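PDB 2FGQ: outer membrane porin protein 32 from Delftia acidovorans, which forms anion-selective channels across the bacterial outer membrane as a homotrimeric porin. Local coordinates for residues Q192-A195 with A200-R203; R119-G124 with Y262-I267; P96-L101 with N130-N135. All blocks are in the same frame, centred on the assembly; numbering follows the deposited sequence.

Contact 1: residues Q192-A195 with A200-R203; sequences QKTA and ATDR
K193 and D202 run side by side on one face of the hairpin, joined by a salt bridge of 2.8 Å from K193 NZ to D202 OD1. The ammonium group arrives on the syn side of OD1, 23° out of the carboxylate plane. A bend at chi2 (-70°) turns the lysine chain toward the carboxylate, and K193 CD lies 3.3 Å from D202 OD1. An alanine at K193 removes the chain beyond CB and would probably leave D202 OD1 without this positive partner. Behind the pair is an antiparallel ladder: the hydrogen-bonded pair Q192–R203 exchanges two bonds, R203 N to Q192 O being nearly straight at 176°. T194 and T201 form the next hydrogen-bonded pair, and T194 CG2 packs 4.1 Å from T201 CB. On their face Q192 and R203 also run together, with CB atoms 4.1 Å apart. The polar ends on this face all turn to the loop folded into the pore: Q192 NE2 bonds to D128 O, R203 NE to D129 O, and T194 OG1 to the D129 carboxylate. Strands 183-196 and 199-213 thus form a hairpin of the porin barrel wall, with strand 171-179 beside the first and strand 218-230 beside the second.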
loop_
_atom_site.group_PDB
_atom_site.type_symbol
_atom_site.label_atom_id
_atom_site.label_comp_id
_atom_site.label_asym_id
_atom_site.label_seq_id
_atom_site.Cartn_x
_atom_site.Cartn_y
_atom_site.Cartn_z
ATOM N N GLN A 192 -15.445 -24.312 6.518
ATOM C CA GLN A 192 -15.604 -22.864 6.703
ATOM C C GLN A 192 -17.070 -22.535 6.886
ATOM O O GLN A 192 -17.945 -23.225 6.369
ATOM C CB GLN A 192 -15.025 -22.047 5.531
ATOM C CG GLN A 192 -13.604 -22.139 5.438
ATOM C CD GLN A 192 -12.960 -21.355 4.274
ATOM O OE1 GLN A 192 -11.864 -21.712 3.861
ATOM N NE2 GLN A 192 -13.595 -20.262 3.805
ATOM N N LYS A 193 -17.330 -21.483 7.650
ATOM C CA LYS A 193 -18.675 -20.930 7.739
ATOM C C LYS A 193 -18.807 -19.796 6.718
ATOM O O LYS A 193 -17.955 -18.927 6.625
ATOM C CB LYS A 193 -18.950 -20.412 9.143
ATOM C CG LYS A 193 -18.950 -21.470 10.226
ATOM C CD LYS A 193 -20.139 -22.388 10.111
ATOM C CE LYS A 193 -20.182 -23.483 11.158
ATOM N NZ LYS A 193 -21.526 -24.199 11.068
ATOM N N THR A 194 -19.922 -19.770 6.015
ATOM C CA THR A 194 -20.197 -18.731 5.063
ATOM C C THR A 194 -21.674 -18.465 4.895
ATOM O O THR A 194 -22.492 -18.895 5.709
ATOM C CB THR A 194 -19.470 -19.037 3.770
ATOM O OG1 THR A 194 -19.473 -17.863 2.919
ATOM C CG2 THR A 194 -20.048 -20.210 2.979
ATOM N N ALA A 195 -22.007 -17.736 3.842
ATOM C CA ALA A 195 -23.393 -17.528 3.434
ATOM C C ALA A 195 -23.466 -17.585 1.930
ATOM O O ALA A 195 -22.519 -17.189 1.256
ATOM C CB ALA A 195 -23.951 -16.182 3.978
ATOM N N ALA A 200 -27.087 -18.929 5.771
ATOM C CA ALA A 200 -25.945 -19.593 6.406
ATOM C C ALA A 200 -25.670 -20.919 5.702
ATOM O O ALA A 200 -26.602 -21.682 5.430
ATOM C CB ALA A 200 -26.233 -19.842 7.868
ATOM N N THR A 201 -24.393 -21.176 5.451
ATOM C CA THR A 201 -23.929 -22.297 4.624
ATOM C C THR A 201 -22.565 -22.732 5.148
ATOM O O THR A 201 -21.740 -21.897 5.496
ATOM C CB THR A 201 -23.807 -21.857 3.162
ATOM O OG1 THR A 201 -25.095 -21.523 2.625
ATOM C CG2 THR A 201 -23.276 -22.926 2.247
ATOM N N ASP A 202 -22.362 -24.033 5.269
ATOM C CA ASP A 202 -21.042 -24.590 5.562
ATOM C C ASP A 202 -20.335 -24.898 4.249
ATOM O O ASP A 202 -20.926 -25.455 3.331
ATOM C CB ASP A 202 -21.149 -25.926 6.299
ATOM C CG ASP A 202 -21.659 -25.814 7.702
ATOM O OD1 ASP A 202 -21.707 -24.718 8.291
ATOM O OD2 ASP A 202 -22.088 -26.840 8.306
ATOM N N ARG A 203 -19.054 -24.596 4.187
ATOM C CA ARG A 203 -18.209 -24.977 3.084
ATOM C C ARG A 203 -17.318 -26.106 3.601
ATOM O O ARG A 203 -16.378 -25.880 4.358
ATOM C CB ARG A 203 -17.354 -23.783 2.621
ATOM C CG ARG A 203 -16.482 -24.039 1.420
ATOM C CD ARG A 203 -15.452 -22.949 1.195
ATOM N NE ARG A 203 -14.849 -22.970 -0.135
ATOM C CZ ARG A 203 -13.946 -23.872 -0.534
ATOM N NH1 ARG A 203 -13.474 -24.794 0.314
ATOM N NH2 ARG A 203 -13.481 -23.807 -1.765
#

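Contact 2: residues R119-G124 with Y262-I267; sequences RNWAAG and YDQKAI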
loop_
_atom_site.group_PDB
_atom_site.type_symbol
_atom_site.label_atom_id
_atom_site.label_comp_id
_atom_site.label_asym_id
_atom_site.label_seq_id
_atom_site.Cartn_x
_atom_site.Cartn_y
_atom_site.Cartn_z
ATOM N N ARG A 119 -11.676 -23.009 -5.310
ATOM C CA ARG A 119 -12.383 -21.869 -5.889
ATOM C C ARG A 119 -13.764 -21.749 -5.226
ATOM O O ARG A 119 -14.241 -22.676 -4.552
ATOM C CB ARG A 119 -12.419 -21.868 -7.423
ATOM C CG ARG A 119 -13.329 -22.838 -7.992
ATOM C CD ARG A 119 -13.289 -22.845 -9.536
ATOM N NE ARG A 119 -13.749 -21.578 -10.120
ATOM C CZ ARG A 119 -15.021 -21.228 -10.278
ATOM N NH1 ARG A 119 -16.010 -22.026 -9.914
ATOM N NH2 ARG A 119 -15.314 -20.038 -10.778
ATOM N N ASN A 120 -14.384 -20.604 -5.381
ATOM C CA ASN A 120 -15.701 -20.334 -4.822
ATOM C C ASN A 120 -16.805 -20.851 -5.752
ATOM O O ASN A 120 -17.479 -20.104 -6.470
ATOM C CB ASN A 120 -15.816 -18.840 -4.554
ATOM C CG ASN A 120 -17.060 -18.472 -3.803
ATOM O OD1 ASN A 120 -17.852 -19.345 -3.370
ATOM N ND2 ASN A 120 -17.229 -17.158 -3.584
ATOM N N TRP A 121 -17.027 -22.145 -5.646
ATOM C CA TRP A 121 -17.954 -22.855 -6.511
ATOM C C TRP A 121 -19.396 -22.403 -6.384
ATOM O O TRP A 121 -20.199 -22.597 -7.329
ATOM C CB TRP A 121 -17.881 -24.384 -6.252
ATOM C CG TRP A 121 -16.578 -25.006 -6.670
ATOM C CD1 TRP A 121 -15.560 -25.393 -5.864
ATOM C CD2 TRP A 121 -16.168 -25.305 -8.002
ATOM N NE1 TRP A 121 -14.532 -25.920 -6.607
ATOM C CE2 TRP A 121 -14.876 -25.862 -7.932
ATOM C CE3 TRP A 121 -16.761 -25.148 -9.272
ATOM C CZ2 TRP A 121 -14.179 -26.280 -9.067
ATOM C CZ3 TRP A 121 -16.049 -25.549 -10.405
ATOM C CH2 TRP A 121 -14.777 -26.104 -10.289
ATOM N N ALA A 122 -19.751 -21.866 -5.205
ATOM C CA ALA A 122 -21.149 -21.558 -4.865
ATOM C C ALA A 122 -21.457 -20.090 -4.793
ATOM O O ALA A 122 -22.532 -19.708 -4.331
ATOM C CB ALA A 122 -21.485 -22.171 -3.535
ATOM N N ALA A 123 -20.514 -19.259 -5.205
ATOM C CA ALA A 123 -20.650 -17.811 -4.958
ATOM C C ALA A 123 -20.962 -17.488 -3.490
ATOM O O ALA A 123 -21.789 -16.614 -3.143
ATOM C CB ALA A 123 -21.695 -17.161 -5.919
ATOM N N GLY A 124 -20.243 -18.167 -2.601
ATOM C CA GLY A 124 -20.239 -17.788 -1.201
ATOM C C GLY A 124 -19.832 -16.336 -1.009
ATOM O O GLY A 124 -19.068 -15.759 -1.796
ATOM N N TYR A 262 -13.704 -31.264 -13.554
ATOM C CA TYR A 262 -14.548 -30.620 -12.562
ATOM C C TYR A 262 -15.990 -31.036 -12.814
ATOM O O TYR A 262 -16.591 -30.677 -13.830
ATOM C CB TYR A 262 -14.383 -29.095 -12.642
ATOM C CG TYR A 262 -12.936 -28.708 -12.612
ATOM C CD1 TYR A 262 -12.219 -28.799 -11.445
ATOM C CD2 TYR A 262 -12.264 -28.335 -13.772
ATOM C CE1 TYR A 262 -10.874 -28.486 -11.392
ATOM C CE2 TYR A 262 -10.911 -28.003 -13.738
ATOM C CZ TYR A 262 -10.227 -28.065 -12.539
ATOM O OH TYR A 262 -8.889 -27.779 -12.483
ATOM N N ASP A 263 -16.503 -31.811 -11.876
ATOM C CA ASP A 263 -17.851 -32.344 -11.928
ATOM C C ASP A 263 -18.745 -31.530 -11.015
ATOM O O ASP A 263 -18.738 -31.693 -9.799
ATOM C CB ASP A 263 -17.839 -33.809 -11.552
ATOM C CG ASP A 263 -19.168 -34.477 -11.781
ATOM O OD1 ASP A 263 -20.124 -33.821 -12.269
ATOM O OD2 ASP A 263 -19.321 -35.674 -11.502
ATOM N N GLN A 264 -19.487 -30.618 -11.633
ATOM C CA GLN A 264 -20.261 -29.599 -10.963
ATOM C C GLN A 264 -21.690 -30.084 -10.808
ATOM O O GLN A 264 -22.506 -29.915 -11.696
ATOM C CB GLN A 264 -20.185 -28.303 -11.779
ATOM C CG GLN A 264 -18.765 -27.818 -11.909
ATOM C CD GLN A 264 -18.535 -26.997 -13.169
ATOM O OE1 GLN A 264 -18.100 -27.533 -14.238
ATOM N NE2 GLN A 264 -18.824 -25.711 -13.069
ATOM N N LYS A 265 -21.976 -30.702 -9.670
ATOM C CA LYS A 265 -23.261 -31.409 -9.488
ATOM C C LYS A 265 -24.459 -30.516 -9.514
ATOM O O LYS A 265 -25.538 -30.941 -9.937
ATOM C CB LYS A 265 -23.283 -32.270 -8.221
ATOM C CG LYS A 265 -22.175 -33.261 -8.173
ATOM C CD LYS A 265 -22.276 -34.298 -9.267
ATOM C CE LYS A 265 -21.492 -35.545 -8.949
ATOM N NZ LYS A 265 -21.560 -36.538 -10.061
ATOM N N ALA A 266 -24.316 -29.273 -9.082
ATOM C CA ALA A 266 -25.464 -28.413 -8.981
ATOM C C ALA A 266 -26.006 -28.016 -10.344
ATOM O O ALA A 266 -27.167 -27.617 -10.426
ATOM C CB ALA A 266 -25.129 -27.164 -8.151
ATOM N N ILE A 267 -25.188 -28.085 -11.389
ATOM C CA ILE A 267 -25.623 -27.797 -12.747
ATOM C C ILE A 267 -25.514 -29.034 -13.659
ATOM O O ILE A 267 -25.611 -28.915 -14.883
ATOM C CB ILE A 267 -24.808 -26.569 -13.328
ATOM C CG1 ILE A 267 -23.307 -26.828 -13.227
ATOM C CG2 ILE A 267 -25.192 -25.324 -12.562
ATOM C CD1 ILE A 267 -22.473 -25.953 -14.087
#
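W121 reaches from a loop to the barrel wall, where its six-membered ring meets Y262 and Q264 of strand 253-264. The protein is a 16-stranded antiparallel porin barrel, and segment 119-124 belongs to the long loop between strands 86-90 and 137-141, the porin L3 loop that folds into the channel.

The apolar and aromatic contacts carry the pairing. W121 CH2 lies 3.8 Å from Y262 CB, and the two six-membered rings meet obliquely, 5.8 Å apart between centroids with their planes at 41°. Next to it, W121 CZ3 touches Q264 CG at 3.8 Å, and Q264 NE2 is 3.9 Å from the same carbon; the glutamine chain crosses the tryptophan at about a right angle. From within its own segment, R119 CG covers one face of the indole, 3.4 Å above the plane and offset toward the rim.

Polar ends find partners beyond the two segments. W121 NE1 bonds to G117 O, Y262 OH to M116 N, and Q264 OE1 to S301 OG. The first two bonds are to the loop itself, so Y262 holds the loop by its hydroxyl as well as by its carbon surface. T238 and S240 of strand 235-249 extend the wall against W121.

Bonds within the loop shape the backbone that presents the tryptophan. Residues N120 to A123 make a type I turn, and the N120 amide, with CG anti to the backbone N (chi1 -172°), spans to G124 beyond it. N120 OD1 accepts from G124 N at 2.8 Å, in the carbonyl plane on a lone pair, while N120 ND2 gives a hydrogen to G124 O at 2.9 Å.

Contact 3: residues P96-L101 with N130-N135; sequences PTSQKL and NGIRAN. With MLT (D-malate), chain H.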
loop_
_atom_site.group_PDB
_atom_site.type_symbol
_atom_site.label_atom_id
_atom_site.label_comp_id
_atom_site.label_asym_id
_atom_site.label_seq_id
_atom_site.Cartn_x
_atom_site.Cartn_y
_atom_site.Cartn_z
ATOM N N PRO A 96 -3.861 -24.450 6.473
ATOM C CA PRO A 96 -3.022 -25.656 6.322
ATOM C C PRO A 96 -3.448 -26.561 5.183
ATOM O O PRO A 96 -2.592 -27.135 4.525
ATOM C CB PRO A 96 -3.163 -26.342 7.680
ATOM C CG PRO A 96 -3.517 -25.276 8.603
ATOM C CD PRO A 96 -4.378 -24.310 7.847
ATOM N N THR A 97 -4.747 -26.688 4.950
ATOM C CA THR A 97 -5.227 -27.576 3.891
ATOM C C THR A 97 -4.788 -27.100 2.497
ATOM O O THR A 97 -4.317 -27.910 1.701
ATOM C CB THR A 97 -6.756 -27.726 3.993
ATOM O OG1 THR A 97 -7.376 -26.458 4.265
ATOM C CG2 THR A 97 -7.086 -28.641 5.176
ATOM N N SER A 98 -4.866 -25.805 2.218
ATOM C CA SER A 98 -4.415 -25.324 0.925
ATOM C C SER A 98 -2.894 -25.312 0.823
ATOM O O SER A 98 -2.348 -25.687 -0.217
ATOM C CB SER A 98 -4.967 -23.935 0.607
ATOM O OG SER A 98 -4.365 -22.993 1.465
ATOM N N GLN A 99 -2.217 -24.911 1.895
ATOM C CA GLN A 99 -0.760 -24.864 1.906
ATOM C C GLN A 99 -0.171 -26.217 1.512
ATOM O O GLN A 99 0.733 -26.311 0.683
ATOM C CB GLN A 99 -0.216 -24.408 3.249
ATOM C CG GLN A 99 1.276 -24.092 3.158
ATOM C CD GLN A 99 1.841 -23.597 4.421
ATOM O OE1 GLN A 99 2.001 -22.395 4.597
ATOM N NE2 GLN A 99 2.189 -24.517 5.311
ATOM N N LYS A 100 -0.727 -27.274 2.070
ATOM C CA LYS A 100 -0.162 -28.587 1.820
ATOM C C LYS A 100 -0.666 -29.189 0.517
ATOM O O LYS A 100 0.112 -29.780 -0.226
ATOM C CB LYS A 100 -0.500 -29.508 2.989
ATOM C CG LYS A 100 0.279 -30.828 2.957
ATOM C CD LYS A 100 1.761 -30.631 3.209
ATOM C CE LYS A 100 2.475 -31.923 3.585
ATOM N NZ LYS A 100 2.500 -32.845 2.478
ATOM N N LEU A 101 -1.951 -29.075 0.236
ATOM C CA LEU A 101 -2.510 -29.822 -0.889
ATOM C C LEU A 101 -2.239 -29.126 -2.239
ATOM O O LEU A 101 -2.161 -29.793 -3.267
ATOM C CB LEU A 101 -4.000 -30.072 -0.713
ATOM C CG LEU A 101 -4.348 -31.253 0.214
ATOM C CD1 LEU A 101 -4.001 -32.559 -0.487
ATOM C CD2 LEU A 101 -3.714 -31.184 1.565
ATOM N N ASN A 130 -12.769 -19.339 -1.581
ATOM C CA ASN A 130 -11.975 -20.275 -2.368
ATOM C C ASN A 130 -11.175 -21.273 -1.517
ATOM O O ASN A 130 -10.514 -22.144 -2.061
ATOM C CB ASN A 130 -11.056 -19.561 -3.383
ATOM C CG ASN A 130 -10.074 -18.578 -2.767
ATOM O OD1 ASN A 130 -9.497 -17.727 -3.519
ATOM N ND2 ASN A 130 -9.886 -18.636 -1.472
ATOM N N GLY A 131 -11.244 -21.149 -0.200
ATOM C CA GLY A 131 -10.579 -22.076 0.691
ATOM C C GLY A 131 -9.073 -21.985 0.733
ATOM O O GLY A 131 -8.406 -22.905 1.211
ATOM N N ILE A 132 -8.508 -20.864 0.257
ATOM C CA ILE A 132 -7.053 -20.755 0.146
ATOM C C ILE A 132 -6.390 -20.082 1.391
ATOM O O ILE A 132 -5.490 -20.655 1.990
ATOM C CB ILE A 132 -6.660 -20.072 -1.169
ATOM C CG1 ILE A 132 -7.136 -20.890 -2.358
ATOM C CG2 ILE A 132 -5.157 -19.875 -1.192
ATOM C CD1 ILE A 132 -6.882 -20.279 -3.726
ATOM N N ARG A 133 -6.824 -18.884 1.765
ATOM C CA ARG A 133 -6.295 -18.192 2.912
ATOM C C ARG A 133 -7.411 -17.874 3.913
ATOM O O ARG A 133 -8.588 -17.962 3.574
ATOM C CB ARG A 133 -5.628 -16.904 2.474
ATOM C CG ARG A 133 -4.351 -17.104 1.725
ATOM C CD ARG A 133 -3.672 -15.806 1.264
ATOM N NE ARG A 133 -2.340 -16.089 0.734
ATOM C CZ ARG A 133 -2.098 -16.576 -0.468
ATOM N NH1 ARG A 133 -3.088 -16.753 -1.336
ATOM N NH2 ARG A 133 -0.854 -16.885 -0.796
ATOM N N ALA A 134 -7.028 -17.465 5.114
ATOM C CA ALA A 134 -7.974 -16.981 6.103
ATOM C C ALA A 134 -7.416 -15.814 6.893
ATOM O O ALA A 134 -6.249 -15.847 7.286
ATOM C CB ALA A 134 -8.320 -18.094 7.112
ATOM N N ASN A 135 -8.276 -14.842 7.169
ATOM C CA ASN A 135 -8.029 -13.859 8.229
ATOM C C ASN A 135 -8.131 -14.517 9.594
ATOM O O ASN A 135 -8.801 -15.538 9.767
ATOM C CB ASN A 135 -9.069 -12.730 8.171
ATOM C CG ASN A 135 -9.049 -11.921 6.851
ATOM O OD1 ASN A 135 -10.095 -11.406 6.378
ATOM N ND2 ASN A 135 -7.931 -11.787 6.305
HETATM C C1 MLT H . -0.209 -18.638 -3.767
HETATM O O1 MLT H . 0.306 -18.279 -4.949
HETATM O O2 MLT H . 0.549 -18.955 -2.757
HETATM C C2 MLT H . -1.665 -18.776 -3.513
HETATM O O3 MLT H . -2.381 -17.769 -4.180
HETATM C C3 MLT H . -2.082 -20.192 -3.883
HETATM C C4 MLT H . -1.060 -21.115 -3.253
HETATM O O4 MLT H . 0.219 -20.832 -3.170
HETATM O O5 MLT H . -1.400 -22.235 -2.750
HETATM O O HOH W 1 -8.978 -25.319 2.449
#
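S98 comes up against the backbone of G131 and I132 at the start of its side chain: its CB is 3.6 Å from G131 O. One bond further out, OG donates to I132 O over a short 2.6 Å, lying in the carbonyl plane on a lone pair of that oxygen. The torsion that achieves this sets OG between the backbone N and the carbonyl carbon (chi1 69°), on the side facing the other segment. V95 O, in the residue just before the helix, is a second acceptor beside the hydroxyl, so its one proton may be shared between the two carbonyls. The side chains of S98 and I132 both touch F118.

A water joins the same two segments a step earlier along each chain: it accepts from T97 OG1 at 2.7 Å and donates to G131 O at 2.8 Å. T97 OG1 has a further partner in Y171 OH on the barrel wall.

Helix 96-101 and strand 133-134 lie at the two ends of the L3 loop, the segment that in porins narrows the channel from inside the barrel. Strand 133-134 pairs with strand 93-94, which runs into the helix.

The next residue, R133, carries its side chain to the bound D-malate. Its chain is extended from CG to NE, where NE bonds to R75 O, which helps fix the guanidinium. The two terminal nitrogens then form a fork: R133 NH1 points almost straight at the malate hydroxyl O3 (3.1 Å, 175°), which sits near the guanidinium plane, and R133 NH2 reaches the malate carboxylate oxygen O2 at 3.2 Å, more bent at 141°. R75, T36 and T102 also bond the ligand, and I132 CG2 lies 4.1 Å from malate C3.

In the fold
Along the chain, contact 3 comes first: helix 96-101 and residues 130-135 close off a loop of 28 residues within the channel. That loop contains 119-124, whose partner 262-267 comes far later on the barrel wall, so contacts 2 and 3 cross. Contact 1 opens after contact 3 has closed, pairs the adjacent strands 183-196 and 199-213 on either side of a tight turn, and falls entirely within the span of contact 2. The three also meet in space: R203 NH2 of contact 1 is 3.1 Å from R119 O of contact 2, a probable hydrogen bond, and Q192 packs on G131 of contact 3. Together they tie the inward-folded loop to two separate regions of the wall.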